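Local coordinates for protein diguanylate cyclase (PDB 6EIB) that makes the bacterial second messenger cyclic di-GMP from two molecules of GTP, through its magnesium-dependent GGDEF-type diguanylate cyclase domain, and takes part in biofilm formation, at residues D46-G49 with H50-D54; L57-L60 with A61-Q65; T93-H96 with L97-I101. All blocks are in the same frame, centred on the assembly; numbering follows the deposited sequence.

Contact 1: residues D46-G49 with H50-D54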
loop_
_atom_site.group_PDB
_atom_site.type_symbol
_atom_site.label_atom_id
_atom_site.label_comp_id
_atom_site.label_asym_id
_atom_site.label_seq_id
_atom_site.Cartn_x
_atom_site.Cartn_y
_atom_site.Cartn_z
ATOM N N ASP A 46 5.583 -17.132 12.224
ATOM C CA ASP A 46 6.206 -17.959 13.270
ATOM C C ASP A 46 5.172 -18.733 14.058
ATOM O O ASP A 46 5.376 -19.898 14.364
ATOM C CB ASP A 46 7.014 -17.089 14.232
ATOM C CG ASP A 46 8.268 -16.537 13.604
ATOM O OD1 ASP A 46 8.663 -17.020 12.513
ATOM O OD2 ASP A 46 8.791 -15.545 14.162
ATOM N N GLN A 47 4.038 -18.098 14.334
ATOM C CA GLN A 47 3.023 -18.701 15.200
ATOM C C GLN A 47 1.975 -19.519 14.443
ATOM O O GLN A 47 1.490 -20.531 14.955
ATOM C CB GLN A 47 2.287 -17.616 15.999
ATOM C CG GLN A 47 1.192 -18.177 16.926
ATOM C CD GLN A 47 0.343 -17.099 17.597
ATOM O OE1 GLN A 47 0.522 -15.900 17.347
ATOM N NE2 GLN A 47 -0.577 -17.524 18.462
ATOM N N PHE A 48 1.697 -19.158 13.198
ATOM C CA PHE A 48 0.637 -19.831 12.465
ATOM C C PHE A 48 1.124 -20.542 11.220
ATOM O O PHE A 48 0.402 -21.359 10.652
ATOM C CB PHE A 48 -0.443 -18.820 12.048
ATOM C CG PHE A 48 -1.102 -18.136 13.198
ATOM C CD1 PHE A 48 -2.180 -18.726 13.848
ATOM C CD2 PHE A 48 -0.637 -16.901 13.640
ATOM C CE1 PHE A 48 -2.790 -18.096 14.918
ATOM C CE2 PHE A 48 -1.233 -16.264 14.718
ATOM C CZ PHE A 48 -2.309 -16.867 15.360
ATOM N N GLY A 49 2.353 -20.275 10.800
ATOM C CA GLY A 49 2.845 -20.958 9.630
ATOM C C GLY A 49 2.658 -20.187 8.350
ATOM O O GLY A 49 1.851 -19.254 8.265
ATOM N N HIS A 50 3.443 -20.591 7.356
ATOM C CA HIS A 50 3.543 -19.909 6.073
ATOM C C HIS A 50 2.240 -19.889 5.268
ATOM O O HIS A 50 1.944 -18.910 4.576
ATOM C CB HIS A 50 4.645 -20.591 5.251
ATOM C CG HIS A 50 4.904 -19.956 3.921
ATOM N ND1 HIS A 50 5.772 -18.895 3.754
ATOM C CD2 HIS A 50 4.394 -20.222 2.693
ATOM C CE1 HIS A 50 5.794 -18.544 2.481
ATOM N NE2 HIS A 50 4.968 -19.333 1.816
ATOM N N ASP A 51 1.447 -20.950 5.364
ATOM C CA ASP A 51 0.207 -20.989 4.592
ATOM C C ASP A 51 -0.793 -19.981 5.131
ATOM O O ASP A 51 -1.505 -19.335 4.358
ATOM C CB ASP A 51 -0.396 -22.396 4.602
ATOM C CG ASP A 51 0.318 -23.336 3.663
ATOM O OD1 ASP A 51 1.242 -22.872 2.961
ATOM O OD2 ASP A 51 -0.032 -24.538 3.637
ATOM N N LYS A 52 -0.803 -19.801 6.451
ATOM C CA LYS A 52 -1.708 -18.838 7.068
ATOM C C LYS A 52 -1.229 -17.408 6.868
ATOM O O LYS A 52 -2.039 -16.498 6.648
ATOM C CB LYS A 52 -1.879 -19.169 8.542
ATOM C CG LYS A 52 -2.997 -20.165 8.701
ATOM C CD LYS A 52 -3.228 -20.561 10.123
ATOM C CE LYS A 52 -4.222 -21.713 10.177
ATOM N NZ LYS A 52 -4.643 -21.967 11.568
ATOM N N GLY A 53 0.088 -17.214 6.924
ATOM C CA GLY A 53 0.667 -15.925 6.585
ATOM C C GLY A 53 0.222 -15.537 5.192
ATOM O O GLY A 53 -0.168 -14.397 4.943
ATOM N N ASP A 54 0.263 -16.502 4.279
ATOM C CA ASP A 54 -0.191 -16.291 2.908
ATOM C C ASP A 54 -1.673 -15.936 2.793
ATOM O O ASP A 54 -2.056 -15.188 1.896
ATOM C CB ASP A 54 0.126 -17.537 2.079
ATOM C CG ASP A 54 1.584 -17.591 1.656
ATOM O OD1 ASP A 54 2.352 -16.701 2.080
ATOM O OD2 ASP A 54 1.965 -18.545 0.937
HETATM O O HOH W 1 -1.908 -22.449 12.236
HETATM O O HOH W 2 0.184 -22.166 7.795
#

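Contact 2: residues L57-L60 with A61-Q65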
loop_
_atom_site.group_PDB
_atom_site.type_symbol
_atom_site.label_atom_id
_atom_site.label_comp_id
_atom_site.label_asym_id
_atom_site.label_seq_id
_atom_site.Cartn_x
_atom_site.Cartn_y
_atom_site.Cartn_z
ATOM N N LEU A 57 -1.963 -12.232 3.447
ATOM C CA LEU A 57 -1.543 -11.486 2.262
ATOM C C LEU A 57 -2.682 -11.499 1.229
ATOM O O LEU A 57 -3.018 -10.478 0.638
ATOM C CB LEU A 57 -0.293 -12.106 1.650
ATOM C CG LEU A 57 0.991 -12.128 2.489
ATOM C CD1 LEU A 57 2.053 -12.976 1.835
ATOM C CD2 LEU A 57 1.484 -10.738 2.709
ATOM N N CYS A 58 -3.298 -12.659 1.059
ATOM C CA CYS A 58 -4.375 -12.791 0.095
ATOM C C CYS A 58 -5.593 -11.952 0.437
ATOM O O CYS A 58 -6.138 -11.277 -0.444
ATOM C CB CYS A 58 -4.786 -14.252 -0.032
ATOM S SG CYS A 58 -3.627 -15.176 -1.032
ATOM N N PHE A 59 -5.997 -11.981 1.703
ATOM C CA PHE A 59 -7.085 -11.144 2.196
ATOM C C PHE A 59 -6.780 -9.662 1.988
ATOM O O PHE A 59 -7.672 -8.888 1.632
ATOM C CB PHE A 59 -7.359 -11.414 3.675
ATOM C CG PHE A 59 -8.396 -10.496 4.256
ATOM C CD1 PHE A 59 -9.748 -10.790 4.128
ATOM C CD2 PHE A 59 -8.026 -9.310 4.880
ATOM C CE1 PHE A 59 -10.713 -9.925 4.639
ATOM C CE2 PHE A 59 -8.990 -8.442 5.388
ATOM C CZ PHE A 59 -10.324 -8.748 5.256
ATOM N N LEU A 60 -5.531 -9.260 2.225
ATOM C CA LEU A 60 -5.156 -7.848 2.071
ATOM C C LEU A 60 -5.288 -7.421 0.613
ATOM O O LEU A 60 -5.789 -6.316 0.307
ATOM C CB LEU A 60 -3.728 -7.590 2.553
ATOM C CG LEU A 60 -3.275 -6.134 2.435
ATOM C CD1 LEU A 60 -4.206 -5.193 3.169
ATOM C CD2 LEU A 60 -1.802 -5.934 2.936
ATOM N N ALA A 61 -4.845 -8.295 -0.286
ATOM C CA ALA A 61 -4.993 -8.034 -1.712
ATOM C C ALA A 61 -6.473 -7.940 -2.086
ATOM O O ALA A 61 -6.867 -7.027 -2.827
ATOM C CB ALA A 61 -4.316 -9.119 -2.532
ATOM N N LYS A 62 -7.284 -8.871 -1.588
ATOM C CA LYS A 62 -8.732 -8.821 -1.845
ATOM C C LYS A 62 -9.302 -7.505 -1.325
ATOM O O LYS A 62 -10.109 -6.845 -1.979
ATOM C CB LYS A 62 -9.459 -9.997 -1.197
ATOM C CG LYS A 62 -9.214 -11.347 -1.852
ATOM C CD LYS A 62 -10.123 -12.459 -1.278
ATOM C CE LYS A 62 -9.800 -12.871 0.166
ATOM N NZ LYS A 62 -8.527 -13.665 0.279
ATOM N N LEU A 63 -8.810 -7.104 -0.163
ATOM C CA LEU A 63 -9.242 -5.873 0.478
ATOM C C LEU A 63 -8.965 -4.632 -0.364
ATOM O O LEU A 63 -9.826 -3.739 -0.437
ATOM C CB LEU A 63 -8.544 -5.723 1.846
ATOM C CG LEU A 63 -9.064 -4.641 2.793
ATOM C CD1 LEU A 63 -10.607 -4.770 2.995
ATOM C CD2 LEU A 63 -8.306 -4.693 4.138
ATOM N N PHE A 64 -7.806 -4.596 -1.038
ATOM C CA PHE A 64 -7.480 -3.458 -1.890
ATOM C C PHE A 64 -8.571 -3.264 -2.947
ATOM O O PHE A 64 -9.046 -2.146 -3.165
ATOM C CB PHE A 64 -6.136 -3.646 -2.596
ATOM C CG PHE A 64 -4.951 -3.700 -1.675
ATOM C CD1 PHE A 64 -5.006 -3.145 -0.407
ATOM C CD2 PHE A 64 -3.761 -4.265 -2.113
ATOM C CE1 PHE A 64 -3.894 -3.173 0.430
ATOM C CE2 PHE A 64 -2.636 -4.305 -1.288
ATOM C CZ PHE A 64 -2.702 -3.754 -0.019
ATOM N N GLN A 65 -8.939 -4.355 -3.604
ATOM C CA GLN A 65 -9.992 -4.350 -4.621
ATOM C C GLN A 65 -11.342 -3.851 -4.116
ATOM O O GLN A 65 -12.012 -3.063 -4.785
ATOM C CB GLN A 65 -10.187 -5.751 -5.197
ATOM C CG GLN A 65 -9.093 -6.269 -6.107
ATOM C CD GLN A 65 -9.385 -7.696 -6.590
ATOM O OE1 GLN A 65 -8.701 -8.645 -6.197
ATOM N NE2 GLN A 65 -10.440 -7.853 -7.398
#

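Contact 3: residues T93-H96 with L97-I101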
loop_
_atom_site.group_PDB
_atom_site.type_symbol
_atom_site.label_atom_id
_atom_site.label_comp_id
_atom_site.label_asym_id
_atom_site.label_seq_id
_atom_site.Cartn_x
_atom_site.Cartn_y
_atom_site.Cartn_z
ATOM N N THR A 93 -7.373 11.885 -1.375
ATOM C CA THR A 93 -8.261 10.773 -1.684
ATOM C C THR A 93 -7.516 9.476 -1.381
ATOM O O THR A 93 -8.035 8.601 -0.681
ATOM C CB THR A 93 -8.700 10.819 -3.149
ATOM O OG1 THR A 93 -9.334 12.079 -3.410
ATOM C CG2 THR A 93 -9.668 9.677 -3.460
ATOM N N ALA A 94 -6.254 9.399 -1.808
ATOM C CA ALA A 94 -5.441 8.217 -1.535
ATOM C C ALA A 94 -5.272 7.997 -0.028
ATOM O O ALA A 94 -5.305 6.867 0.434
ATOM C CB ALA A 94 -4.057 8.343 -2.208
ATOM N N PHE A 95 -5.091 9.073 0.726
ATOM C CA PHE A 95 -4.933 8.966 2.156
ATOM C C PHE A 95 -6.204 8.364 2.770
ATOM O O PHE A 95 -6.146 7.427 3.579
ATOM C CB PHE A 95 -4.637 10.332 2.760
ATOM C CG PHE A 95 -4.450 10.296 4.247
ATOM C CD1 PHE A 95 -3.249 9.853 4.809
ATOM C CD2 PHE A 95 -5.476 10.683 5.087
ATOM C CE1 PHE A 95 -3.093 9.807 6.202
ATOM C CE2 PHE A 95 -5.326 10.647 6.481
ATOM C CZ PHE A 95 -4.136 10.204 7.032
ATOM N N HIS A 96 -7.349 8.883 2.344
ATOM C CA HIS A 96 -8.602 8.364 2.848
ATOM C C HIS A 96 -8.762 6.882 2.518
ATOM O O HIS A 96 -9.152 6.094 3.375
ATOM C CB HIS A 96 -9.769 9.146 2.270
ATOM C CG HIS A 96 -9.862 10.548 2.780
ATOM N ND1 HIS A 96 -9.490 10.895 4.061
ATOM C CD2 HIS A 96 -10.335 11.680 2.203
ATOM C CE1 HIS A 96 -9.704 12.189 4.243
ATOM N NE2 HIS A 96 -10.222 12.688 3.133
ATOM N N LEU A 97 -8.416 6.486 1.300
ATOM C CA LEU A 97 -8.455 5.081 0.937
ATOM C C LEU A 97 -7.510 4.270 1.807
ATOM O O LEU A 97 -7.841 3.166 2.278
ATOM C CB LEU A 97 -8.090 4.897 -0.524
ATOM C CG LEU A 97 -9.104 5.531 -1.473
ATOM C CD1 LEU A 97 -8.564 5.457 -2.894
ATOM C CD2 LEU A 97 -10.509 4.879 -1.335
ATOM N N ALA A 98 -6.334 4.831 2.043
ATOM C CA ALA A 98 -5.365 4.103 2.846
ATOM C C ALA A 98 -5.907 3.858 4.242
ATOM O O ALA A 98 -5.742 2.754 4.777
ATOM C CB ALA A 98 -4.059 4.850 2.893
ATOM N N GLU A 99 -6.556 4.869 4.827
ATOM C CA GLU A 99 -7.114 4.738 6.166
ATOM C C GLU A 99 -8.208 3.676 6.245
ATOM O O GLU A 99 -8.315 2.961 7.262
ATOM C CB GLU A 99 -7.683 6.074 6.666
ATOM C CG GLU A 99 -6.668 7.097 7.169
ATOM C CD GLU A 99 -5.995 6.704 8.500
ATOM O OE1 GLU A 99 -6.291 5.637 9.079
ATOM O OE2 GLU A 99 -5.185 7.497 9.002
ATOM N N GLN A 100 -9.047 3.618 5.206
ATOM C CA GLN A 100 -10.108 2.612 5.130
ATOM C C GLN A 100 -9.500 1.205 5.055
ATOM O O GLN A 100 -9.998 0.272 5.682
ATOM C CB GLN A 100 -11.014 2.867 3.921
ATOM C CG GLN A 100 -11.885 4.108 4.041
ATOM C CD GLN A 100 -12.829 4.262 2.868
ATOM O OE1 GLN A 100 -12.496 3.898 1.743
ATOM N NE2 GLN A 100 -14.022 4.794 3.126
ATOM N N ILE A 101 -8.451 1.042 4.252
ATOM C CA ILE A 101 -7.781 -0.243 4.190
ATOM C C ILE A 101 -7.200 -0.615 5.575
ATOM O O ILE A 101 -7.341 -1.761 6.008
ATOM C CB ILE A 101 -6.645 -0.228 3.135
ATOM C CG1 ILE A 101 -7.224 -0.082 1.731
ATOM C CG2 ILE A 101 -5.734 -1.499 3.214
ATOM C CD1 ILE A 101 -6.214 0.461 0.754
#

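Contact 1: residues D46-G49 with H50-D54
Gly-49 joins directly to His-50 at the junction of two helices: helix 41-48 runs out at Phe-48, and helix 50-67 sets off at once. The glycine has positive phi (95°), a conformation it adopts readily because it has no CB, and it is also the N-cap residue of the second helix. Its own carbonyl opens the hydrogen-bond pattern of that helix. Gly-53 N donates to Gly-49 O at 3.0 Å, close to straight (164°) and in the carbonyl plane, while Lys-52 N makes only a weak, bent bond to the same oxygen at 3.3 Å.

Among the side chains, Lys-52 does the bridging. Its chain is extended beyond CG and runs back alongside the end of the first helix, with CD 3.8 Å from Phe-48 O and CB 3.8 Å from Phe-48 CB. That run carries the ammonium to a water, which accepts from Lys-52 NZ at 2.9 Å and donates to Phe-48 O at 3.0 Å. A second water donates to Phe-48 O as well and accepts from Lys-52 N at 2.9 Å. Two waters therefore grip the carbonyl that the first helix leaves at its end, and both tie it to the same lysine. The Phe-48 ring leads away from the junction and meets the ring of Phe-111. His-50 touches Gly-49 through its CB, while Asp-54 OD1 lies over one face of its imidazole, offset toward the rim.

A glycine of positive phi thus ends helix 41-48 and N-caps helix 50-67, set in the Phe-Gly-His-x-x-Gly-Asp sequence that recurs in GGDEF domains; it starts the long helix that runs on past the probable magnesium site.

Contact 2: residues L57-L60 with A61-Q65
Leu-60 and Phe-64 make the tightest fit here, one turn apart on helix 50-67. The leucine's branch point is a bump set against the far end of the ring: Leu-60 CD1 lies 3.4 Å from Phe-64 CE1, and Leu-60 CG lies 3.5 Å from Phe-64 CZ. The near end of the same ring lies under the backbone, with Leu-60 O above one face, 3.3 Å from Phe-64 CD1 and displaced toward the rim. Carbonyl and isobutyl group thus approach the ring from the same side, the oxygen over its near part and the branch past its outer rim, while that carbonyl still accepts from Phe-64 N.

Leu-63 fills the next hollow round. Its CD2 methyl touches Phe-59 CE2 at 4.0 Å and also reaches Leu-60 CD1 at 4.2 Å, so a single methyl sits between two side chains of the preceding turn. Ala-61, small enough to stay low, rests its CB on Cys-58 O at 3.5 Å.

On the exposed side Lys-62 folds back instead of reaching out. Bends at chi3 and chi4 (-70° and -72°) curl its tail over the previous turn, with Lys-62 NZ 3.8 Å from Cys-58 CB.

Beyond the helix, Phe-59 stacks on the ring of His-108, and Leu-60 and Phe-64 both press on Phe-82 of strand 81-87. Leu-57 and Leu-60 also touch Ile-38, a probable magnesium ligand through its backbone. Such an amphipathic helix laid across the central sheet, part of the crossover from strand 31-38 to strand 73-76, belongs to the palm-like fold of nucleotide cyclases.

Contact 3: residues T93-H96 with L97-I101
Phe-95 is overlapped on one face by the side chain of Glu-99, one turn further along helix 91-107. Glu-99 CG sits 4.2 Å from the ring centroid of Phe-95 and 26° off the ring normal, a CH-pi contact over the face. Both side chains run outward together: Phe-95 holds its CG opposite the backbone N, and the glutamate chain bends at chi2 (-70°), which brings its carboxylate level with the outer end of the ring. There Glu-99 OE2 approaches Phe-95 CZ at 3.5 Å, with the carboxylate turned almost perpendicular to the ring, at 80°. The other oxygen, OE1, is taken by a salt bridge to Arg-102 NE, which probably helps fix the rotation of the carboxylate and offsets its charge.

Below these groups the backbone repeats regularly: Glu-99 N donates to Phe-95 O at 2.9 Å. Leu-97 leans on the turn behind it, with Leu-97 CG 3.3 Å from Thr-93 O, and Gln-100 does much the same on the solvent side, with Gln-100 CG 3.4 Å from His-96 O. Ala-98 tucks its CB against Phe-95 O at 3.4 Å, keeping the inward flank of the helix thin.

That flank faces the sheet: Ala-94 and Ala-98 both rest on Val-123, while Phe-95 extends to Cys-155 and Ile-157 of the edge strand 154-157. The small alanines are consistent with a helix lying close to the strands in the beta-alpha-beta crossover that joins strand 81-87 to strand 119-125, part of the GGDEF fold.

Overall arrangement
Contacts 1 and 2 share helix 50-67 but sit in different surroundings. Contact 1, at its outer tip, is a surface junction held by backbone bonds and bridging waters; contact 2, further along, is buried and largely apolar, with rings and branched chains fitted together. Contact 3, on helix 91-107, is intermediate: alanines face the sheet and a charged carboxylate lies over a ring near solvent. Contacts 2 and 3 touch where the two helices meet, with Ile-101 CG2 3.7 Å from Phe-64 CE1 and Ile-101 O 3.6 Å from Leu-63 CD2. Contact 1 touches neither and lies about 27 Å from contact 3, centre to centre.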